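Local atomic coordinates of beta-glucosidase (Chaetomella raphigera, PDB entry 6JXG), a protein that probably hydrolyses terminal, non-reducing beta-D-glucosyl residues to release beta-D-glucose, as a secreted glycoside hydrolase family 3 enzyme of cellulose breakdown. Residues 343-347 with 518-522; 348-354 with 407-413. One frame throughout, in Å; residues are numbered along the deposited sequence.

How the contacts relate
Both contacts belong to the C-terminal family 3 region, and their centres lie 13 Å apart. Contact 2 is nested in sequence inside the loop closed by contact 1, with segment 348-354 following directly on 343-347. The two also meet in space around Tyr520 and Leu352: Tyr520 of contact 1 brings CE1 to 3.6 Å from Gln407 OE1 and OH to 3.6 Å from Leu352 CD2, while Leu346 CD1 lies 4.1 Å from the same Leu352 CD2. The mannose attached to the protein itself, on Thr431, touches both: Leu346 CD2 is 3.6 Å from its O6, and the side chain of Pro349 is about 4 Å away. This sugar is a surface glycan, not a substrate in a pocket.

Contact 1 (343-347 with 518-522); sequences ALPLK and ILYGS. With MAN (alpha-D-mannopyranose), chain E.
Leu346 lays its CD1 methyl over one face of the Tyr520 ring, 3.9 Å from the centroid and 22° off the normal, a CH-pi contact displaced toward the CZ side (CD1 to CZ 3.7 Å). CG stands anti to the carbonyl carbon (chi1 -60°) and CD1 anti to CA (chi2 172°), which carries CD1 out over the ring. Ile400, Leu403 and Ala404 of helix 396-406 also pack on Tyr520. The backbone N of Leu346 donates to Leu519 O at 2.9 Å, nearly straight at the hydrogen and with the donor nearly in line with the C=O bond. Leu344 crosses Leu519 obliquely, methyl to methyl, CD2 to CD2 4.0 Å. Pro345, entered through a cis peptide, presses CB against Gly521 CA at 3.5 Å, a tight carbon pair; a CB on Gly521 would clash with Pro345 CB, and the positive phi of Gly521 also suits a residue without a side chain. Shortening Leu346 to an alanine would probably open a gap over the tyrosine face and leave that ring freer to shift. The arrangement is a helix C-terminus, marked by positive-phi Gly521 after helix 511-519, receiving a cis-proline loop between two strands of the alpha/beta sandwich domain of family 3 glycosidases.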
loop_
_atom_site.group_PDB
_atom_site.type_symbol
_atom_site.label_atom_id
_atom_site.label_comp_id
_atom_site.label_asym_id
_atom_site.label_seq_id
_atom_site.Cartn_x
_atom_site.Cartn_y
_atom_site.Cartn_z
ATOM N N ALA A 343 -5.638 -0.758 31.124
ATOM C CA ALA A 343 -6.372 -1.962 30.757
ATOM C C ALA A 343 -5.426 -2.961 30.060
ATOM O O ALA A 343 -5.367 -4.141 30.381
ATOM C CB ALA A 343 -7.559 -1.610 29.867
ATOM N N LEU A 344 -4.593 -2.450 29.173
ATOM C CA LEU A 344 -3.615 -3.245 28.504
ATOM C C LEU A 344 -2.217 -2.742 28.884
ATOM O O LEU A 344 -1.999 -1.556 29.164
ATOM C CB LEU A 344 -3.821 -3.144 26.974
ATOM C CG LEU A 344 -5.046 -3.847 26.351
ATOM C CD1 LEU A 344 -5.151 -3.562 24.856
ATOM C CD2 LEU A 344 -5.049 -5.349 26.554
ATOM N N PRO A 345 -1.259 -3.650 28.896
ATOM C CA PRO A 345 -1.423 -5.035 28.525
ATOM C C PRO A 345 -2.130 -5.869 29.608
ATOM O O PRO A 345 -2.225 -5.465 30.774
ATOM C CB PRO A 345 0.029 -5.540 28.403
ATOM C CG PRO A 345 0.758 -4.687 29.428
ATOM C CD PRO A 345 0.124 -3.340 29.292
ATOM N N LEU A 346 -2.608 -7.023 29.195
ATOM C CA LEU A 346 -3.220 -7.966 30.129
ATOM C C LEU A 346 -2.206 -8.482 31.135
ATOM O O LEU A 346 -1.025 -8.607 30.841
ATOM C CB LEU A 346 -3.758 -9.172 29.383
ATOM C CG LEU A 346 -4.841 -8.998 28.301
ATOM C CD1 LEU A 346 -5.080 -10.295 27.559
ATOM C CD2 LEU A 346 -6.117 -8.507 28.932
ATOM N N LYS A 347 -2.668 -8.827 32.317
ATOM C CA LYS A 347 -1.744 -9.204 33.378
ATOM C C LYS A 347 -2.423 -10.192 34.325
ATOM O O LYS A 347 -2.934 -9.815 35.379
ATOM C CB LYS A 347 -1.331 -7.922 34.114
ATOM C CG LYS A 347 -2.520 -7.158 34.672
ATOM C CD LYS A 347 -2.671 -5.668 34.268
ATOM C CE LYS A 347 -4.148 -5.421 33.933
ATOM N NZ LYS A 347 -4.822 -4.090 34.055
ATOM N N ILE A 518 1.325 -7.889 21.422
ATOM C CA ILE A 518 0.896 -6.600 22.023
ATOM C C ILE A 518 -0.050 -6.790 23.214
ATOM O O ILE A 518 0.137 -6.165 24.288
ATOM C CB ILE A 518 0.289 -5.660 20.933
ATOM C CG1 ILE A 518 1.440 -5.040 20.125
ATOM C CG2 ILE A 518 -0.597 -4.544 21.498
ATOM C CD1 ILE A 518 1.604 -5.734 18.855
ATOM N N LEU A 519 -1.053 -7.624 23.055
ATOM C CA LEU A 519 -2.041 -7.814 24.126
ATOM C C LEU A 519 -1.433 -8.261 25.431
ATOM O O LEU A 519 -1.861 -7.787 26.480
ATOM C CB LEU A 519 -3.084 -8.834 23.736
ATOM C CG LEU A 519 -4.077 -8.428 22.636
ATOM C CD1 LEU A 519 -5.066 -9.572 22.387
ATOM C CD2 LEU A 519 -4.787 -7.130 22.927
ATOM N N TYR A 520 -0.445 -9.149 25.382
ATOM C CA TYR A 520 0.170 -9.660 26.626
ATOM C C TYR A 520 1.415 -8.882 27.025
ATOM O O TYR A 520 2.119 -9.226 27.957
ATOM C CB TYR A 520 0.400 -11.176 26.499
ATOM C CG TYR A 520 -0.834 -11.975 26.890
ATOM C CD1 TYR A 520 -1.106 -12.264 28.250
ATOM C CD2 TYR A 520 -1.749 -12.417 25.928
ATOM C CE1 TYR A 520 -2.240 -12.982 28.618
ATOM C CE2 TYR A 520 -2.899 -13.102 26.284
ATOM C CZ TYR A 520 -3.133 -13.411 27.618
ATOM O OH TYR A 520 -4.269 -14.107 27.948
ATOM N N GLY A 521 1.725 -7.829 26.285
ATOM C CA GLY A 521 2.741 -6.899 26.672
ATOM C C GLY A 521 4.188 -7.261 26.392
ATOM O O GLY A 521 5.070 -6.616 26.942
ATOM N N SER A 522 4.464 -8.267 25.561
ATOM C CA SER A 522 5.857 -8.569 25.251
ATOM C C SER A 522 6.463 -7.384 24.559
ATOM O O SER A 522 7.663 -7.071 24.740
ATOM C CB SER A 522 6.032 -9.864 24.410
ATOM O OG SER A 522 5.308 -9.806 23.170
HETATM C C1 MAN E . -9.602 -8.396 32.798
HETATM C C2 MAN E . -9.908 -7.785 34.175
HETATM C C3 MAN E . -9.760 -6.264 34.273
HETATM C C4 MAN E . -8.488 -5.797 33.577
HETATM C C5 MAN E . -8.606 -6.310 32.168
HETATM C C6 MAN E . -7.533 -5.740 31.271
HETATM O O2 MAN E . -8.956 -8.344 35.011
HETATM O O3 MAN E . -9.685 -5.981 35.644
HETATM O O4 MAN E . -8.323 -4.368 33.596
HETATM O O5 MAN E . -8.552 -7.723 32.162
HETATM O O6 MAN E . -6.252 -6.188 31.678
#

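Contact 2 (348-354 with 407-413)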
loop_
_atom_site.group_PDB
_atom_site.type_symbol
_atom_site.label_atom_id
_atom_site.label_comp_id
_atom_site.label_asym_id
_atom_site.label_seq_id
_atom_site.Cartn_x
_atom_site.Cartn_y
_atom_site.Cartn_z
ATOM N N LYS A 348 -2.472 -11.443 33.925
ATOM C CA LYS A 348 -2.984 -12.509 34.801
ATOM C C LYS A 348 -4.417 -12.376 35.198
ATOM O O LYS A 348 -4.767 -12.616 36.356
ATOM C CB LYS A 348 -2.124 -12.671 36.073
ATOM C CG LYS A 348 -0.662 -12.900 35.757
ATOM C CD LYS A 348 0.109 -13.349 36.987
ATOM C CE LYS A 348 1.552 -13.632 36.613
ATOM N NZ LYS A 348 2.456 -13.102 37.663
ATOM N N PRO A 349 -5.285 -12.045 34.234
ATOM C CA PRO A 349 -6.716 -12.012 34.620
ATOM C C PRO A 349 -7.224 -13.409 35.022
ATOM O O PRO A 349 -6.644 -14.379 34.603
ATOM C CB PRO A 349 -7.413 -11.506 33.366
ATOM C CG PRO A 349 -6.474 -11.811 32.252
ATOM C CD PRO A 349 -5.074 -11.840 32.794
ATOM N N ALA A 350 -8.239 -13.479 35.884
ATOM C CA ALA A 350 -8.731 -14.763 36.411
ATOM C C ALA A 350 -9.514 -15.443 35.295
ATOM O O ALA A 350 -9.523 -16.653 35.179
ATOM C CB ALA A 350 -9.662 -14.523 37.606
ATOM N N SER A 351 -10.178 -14.633 34.471
ATOM C CA SER A 351 -11.018 -15.166 33.408
ATOM C C SER A 351 -11.133 -14.143 32.283
ATOM O O SER A 351 -11.035 -12.936 32.552
ATOM C CB SER A 351 -12.389 -15.465 33.971
ATOM O OG SER A 351 -12.923 -14.297 34.496
ATOM N N LEU A 352 -11.372 -14.635 31.058
ATOM C CA LEU A 352 -11.386 -13.806 29.850
ATOM C C LEU A 352 -12.403 -14.363 28.894
ATOM O O LEU A 352 -12.327 -15.525 28.570
ATOM C CB LEU A 352 -10.007 -13.935 29.227
ATOM C CG LEU A 352 -9.212 -12.802 28.639
ATOM C CD1 LEU A 352 -9.335 -11.453 29.330
ATOM C CD2 LEU A 352 -7.754 -13.268 28.601
ATOM N N ALA A 353 -13.404 -13.593 28.528
ATOM C CA ALA A 353 -14.330 -13.992 27.482
ATOM C C ALA A 353 -13.747 -13.605 26.103
ATOM O O ALA A 353 -13.123 -12.517 25.971
ATOM C CB ALA A 353 -15.710 -13.318 27.705
ATOM N N ILE A 354 -13.935 -14.479 25.112
ATOM C CA ILE A 354 -13.382 -14.283 23.726
ATOM C C ILE A 354 -14.581 -14.319 22.781
ATOM O O ILE A 354 -15.276 -15.363 22.675
ATOM C CB ILE A 354 -12.277 -15.309 23.400
ATOM C CG1 ILE A 354 -11.151 -15.223 24.434
ATOM C CG2 ILE A 354 -11.768 -15.193 21.949
ATOM C CD1 ILE A 354 -10.251 -14.002 24.434
ATOM N N GLN A 407 -1.058 -18.736 32.320
ATOM C CA GLN A 407 -1.395 -17.877 33.479
ATOM C C GLN A 407 -2.604 -18.382 34.279
ATOM O O GLN A 407 -3.074 -17.723 35.164
ATOM C CB GLN A 407 -1.651 -16.470 33.007
ATOM C CG GLN A 407 -0.468 -15.937 32.256
ATOM C CD GLN A 407 -0.656 -14.515 31.864
ATOM O OE1 GLN A 407 -1.718 -13.950 32.029
ATOM N NE2 GLN A 407 0.390 -13.921 31.351
ATOM N N GLY A 408 -3.102 -19.551 33.942
ATOM C CA GLY A 408 -4.292 -20.096 34.594
ATOM C C GLY A 408 -5.537 -19.243 34.435
ATOM O O GLY A 408 -6.464 -19.331 35.239
ATOM N N THR A 409 -5.616 -18.422 33.397
ATOM C CA THR A 409 -6.880 -17.724 33.196
ATOM C C THR A 409 -7.874 -18.643 32.511
ATOM O O THR A 409 -7.535 -19.394 31.647
ATOM C CB THR A 409 -6.805 -16.317 32.521
ATOM O OG1 THR A 409 -7.601 -16.211 31.324
ATOM C CG2 THR A 409 -5.473 -15.851 32.366
ATOM N N LYS A 410 -9.121 -18.537 32.910
ATOM C CA LYS A 410 -10.164 -19.336 32.361
ATOM C C LYS A 410 -10.705 -18.608 31.125
ATOM O O LYS A 410 -10.889 -17.380 31.169
ATOM C CB LYS A 410 -11.252 -19.471 33.428
ATOM C CG LYS A 410 -12.272 -20.568 33.191
ATOM C CD LYS A 410 -13.574 -19.995 32.645
ATOM C CE LYS A 410 -14.555 -21.080 32.236
ATOM N NZ LYS A 410 -13.964 -22.080 31.290
ATOM N N LEU A 411 -11.000 -19.343 30.052
ATOM C CA LEU A 411 -11.573 -18.741 28.850
ATOM C C LEU A 411 -13.021 -19.102 28.628
ATOM O O LEU A 411 -13.378 -20.253 28.677
ATOM C CB LEU A 411 -10.751 -19.125 27.624
ATOM C CG LEU A 411 -9.262 -18.779 27.633
ATOM C CD1 LEU A 411 -8.589 -19.515 26.501
ATOM C CD2 LEU A 411 -9.007 -17.298 27.492
ATOM N N VAL A 412 -13.842 -18.083 28.413
ATOM C CA VAL A 412 -15.210 -18.201 28.067
ATOM C C VAL A 412 -15.446 -17.799 26.591
ATOM O O VAL A 412 -15.375 -16.588 26.185
ATOM C CB VAL A 412 -16.070 -17.295 28.982
ATOM C CG1 VAL A 412 -17.557 -17.553 28.700
ATOM C CG2 VAL A 412 -15.747 -17.542 30.442
ATOM N N LEU A 413 -15.764 -18.808 25.776
ATOM C CA LEU A 413 -15.776 -18.643 24.333
ATOM C C LEU A 413 -17.152 -18.342 23.795
ATOM O O LEU A 413 -18.142 -19.046 24.089
ATOM C CB LEU A 413 -15.187 -19.882 23.680
ATOM C CG LEU A 413 -13.779 -20.297 24.113
ATOM C CD1 LEU A 413 -13.311 -21.504 23.332
ATOM C CD2 LEU A 413 -12.826 -19.121 23.929
#
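Lys348 N stands above one face of the Gln407 amide, and the Tyr520 ring turns the edge carrying CE1 to the other, nearly perpendicular to it. Gln407 OE1 to Lys348 N is 3.2 Å with only 128° at the hydrogen, a weak bond; Pro349 CD lies beyond the same oxygen at 4.0 Å. With CG anti to the carbonyl carbon (chi1 -57°) and the chain extended beyond it, Gln407 reaches across to that N-H. Downstream the segments pair as parallel strands, axes 23° apart: Lys410 N bonds to Ala350 O (3.0 Å), Leu352 N to Lys410 O (2.8 Å), Val412 N to Leu352 O and Ile354 N to Val412 O. Leu411 directs CD2 to Leu352 CB at 3.9 Å, and Leu413 CD2 meets Ile354 CB at the same distance; Leu397 and Ala404 of helix 396-406 pack on this leucine-isoleucine face. Ala353 CB and Val412 CB, 4.2 Å apart, share the opposite face with Ser351, whose OG bonds to Glu430 N. Strand 351-355, helix 396-406 and strand 410-414 thus form a beta-alpha-beta crossover at the sheet's outer edge. Four backbone bonds join the strands, Ala353 turns its own polar groups to strand 431-438, and the weak amide link probably contributes little.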